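Local coordinates for cyclopropane mycolic acid synthase MmaA2 (Mycobacterium tuberculosis, PDB 1TPY), which transfers a methylene group from S-adenosyl-L-methionine to a double bond of mycolic acids, making cis cyclopropane rings for the mycobacterial cell envelope, at residues F151-A154 and H155-P159. Numbering follows the deposited sequence.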
loop_
_atom_site.group_PDB
_atom_site.type_symbol
_atom_site.label_atom_id
_atom_site.label_comp_id
_atom_site.label_asym_id
_atom_site.label_seq_id
_atom_site.Cartn_x
_atom_site.Cartn_y
_atom_site.Cartn_z
ATOM N N PHE A 151 -10.519 3.019 11.296
ATOM C CA PHE A 151 -9.933 4.013 12.183
ATOM C C PHE A 151 -10.276 3.755 13.647
ATOM O O PHE A 151 -9.439 3.947 14.524
ATOM C CB PHE A 151 -10.376 5.422 11.776
ATOM C CG PHE A 151 -9.783 5.883 10.474
ATOM C CD1 PHE A 151 -10.594 6.121 9.365
ATOM C CD2 PHE A 151 -8.409 6.069 10.348
ATOM C CE1 PHE A 151 -10.043 6.535 8.156
ATOM C CE2 PHE A 151 -7.852 6.480 9.142
ATOM C CZ PHE A 151 -8.670 6.714 8.044
ATOM N N ALA A 152 -11.496 3.305 13.912
ATOM C CA ALA A 152 -11.900 3.024 15.288
ATOM C C ALA A 152 -10.972 1.952 15.869
ATOM O O ALA A 152 -10.514 2.065 17.009
ATOM C CB ALA A 152 -13.360 2.555 15.332
ATOM N N ARG A 153 -10.686 0.921 15.075
ATOM C CA ARG A 153 -9.811 -0.165 15.514
ATOM C C ARG A 153 -8.375 0.312 15.733
ATOM O O ARG A 153 -7.737 -0.022 16.735
ATOM C CB ARG A 153 -9.808 -1.295 14.481
ATOM C CG ARG A 153 -9.033 -2.522 14.935
ATOM C CD ARG A 153 -9.645 -3.099 16.203
ATOM N NE ARG A 153 -11.021 -3.521 15.981
ATOM C CZ ARG A 153 -11.367 -4.622 15.323
ATOM N NH1 ARG A 153 -10.438 -5.424 14.821
ATOM N NH2 ARG A 153 -12.645 -4.910 15.145
ATOM N N ALA A 154 -7.863 1.081 14.776
ATOM C CA ALA A 154 -6.509 1.612 14.863
ATOM C C ALA A 154 -6.398 2.467 16.112
ATOM O O ALA A 154 -5.403 2.412 16.828
ATOM C CB ALA A 154 -6.196 2.449 13.631
ATOM N N HIS A 155 -7.441 3.249 16.366
ATOM C CA HIS A 155 -7.493 4.140 17.520
ATOM C C HIS A 155 -7.586 3.301 18.794
ATOM O O HIS A 155 -6.984 3.626 19.818
ATOM C CB HIS A 155 -8.715 5.064 17.382
ATOM C CG HIS A 155 -8.725 6.218 18.338
ATOM N ND1 HIS A 155 -9.054 6.082 19.670
ATOM C CD2 HIS A 155 -8.449 7.530 18.151
ATOM C CE1 HIS A 155 -8.978 7.260 20.262
ATOM N NE2 HIS A 155 -8.613 8.155 19.363
ATOM N N LYS A 156 -8.333 2.208 18.712
ATOM C CA LYS A 156 -8.512 1.321 19.848
ATOM C C LYS A 156 -7.216 0.624 20.264
ATOM O O LYS A 156 -6.885 0.584 21.450
ATOM C CB LYS A 156 -9.572 0.262 19.521
ATOM C CG LYS A 156 -9.961 -0.634 20.691
ATOM C CD LYS A 156 -10.623 0.182 21.797
ATOM C CE LYS A 156 -11.248 -0.699 22.871
ATOM N NZ LYS A 156 -11.989 0.107 23.896
ATOM N N ILE A 157 -6.475 0.086 19.295
ATOM C CA ILE A 157 -5.253 -0.642 19.625
ATOM C C ILE A 157 -3.998 0.187 19.881
ATOM O O ILE A 157 -3.013 -0.334 20.403
ATOM C CB ILE A 157 -4.931 -1.722 18.558
ATOM C CG1 ILE A 157 -4.519 -1.074 17.236
ATOM C CG2 ILE A 157 -6.154 -2.606 18.339
ATOM C CD1 ILE A 157 -4.171 -2.086 16.152
ATOM N N LEU A 158 -4.029 1.468 19.531
ATOM C CA LEU A 158 -2.872 2.338 19.749
ATOM C C LEU A 158 -2.836 2.913 21.157
ATOM O O LEU A 158 -3.871 3.089 21.791
ATOM C CB LEU A 158 -2.884 3.507 18.764
ATOM C CG LEU A 158 -2.420 3.262 17.332
ATOM C CD1 LEU A 158 -2.646 4.522 16.508
ATOM C CD2 LEU A 158 -0.956 2.874 17.331
ATOM N N PRO A 159 -1.633 3.211 21.669
ATOM C CA PRO A 159 -1.546 3.777 23.016
ATOM C C PRO A 159 -2.123 5.196 22.965
ATOM O O PRO A 159 -2.397 5.717 21.884
ATOM C CB PRO A 159 -0.047 3.744 23.305
ATOM C CG PRO A 159 0.559 3.933 21.944
ATOM C CD PRO A 159 -0.292 3.035 21.080
#
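The backbone N-H of H155 meets the carbonyl oxygen of F151 at 2.8 Å, N to O, with 155° at the hydrogen, and K156 N bonds to A152 O in the same way; this turn is regular alpha-helix. Next in line, the carbonyl oxygen of R153 takes the backbone N-H of I157 in a nearly straight bond, N to O 2.9 Å. Carbons of I157 crowd that oxygen as well: CG1 and CG2 of I157 each lie 3.4 Å from R153 O. The isoleucine manages this because CG1 sits between its own backbone N and carbonyl carbon (chi1 69°), which brings both branches back toward the preceding turn. CG2 of I157 also meets the R153 side chain, 4.1 Å from its CD, where the two chains cross at a slant. R153 reaches that point through bends at chi2 and chi3, and its NH1 is held by the carbonyl oxygens of F126 and E124, the latter, like its neighbour W123, part of the S-adenosylmethionine site, so this arginine ties the helix to the chain beside the cofactor pocket.

The last i to i+4 bond, L158 N to A154 O, is weak at 3.2 Å, and L158 is where the backbone leaves helical angles. CG of L158 sits beyond the oxygen end of the A154 carbonyl, 3.1 Å from A154 O. NZ of the C-terminal residue K287 bonds to the carbonyl oxygens of H155 and L158, a lysine charge that probably suits the negative end of the helix dipole.

K156 lies on the exposed side of helix 147-157. The helix rests on the central sheet of this Rossmann-like methyltransferase fold through A154, I157 and L158 on I133 of strand 132-136 and F151 on L164 and L166 of strand 163-171, while helix 208-218 and F220, edge-to-face with the H155 ring, flank F151 and H155.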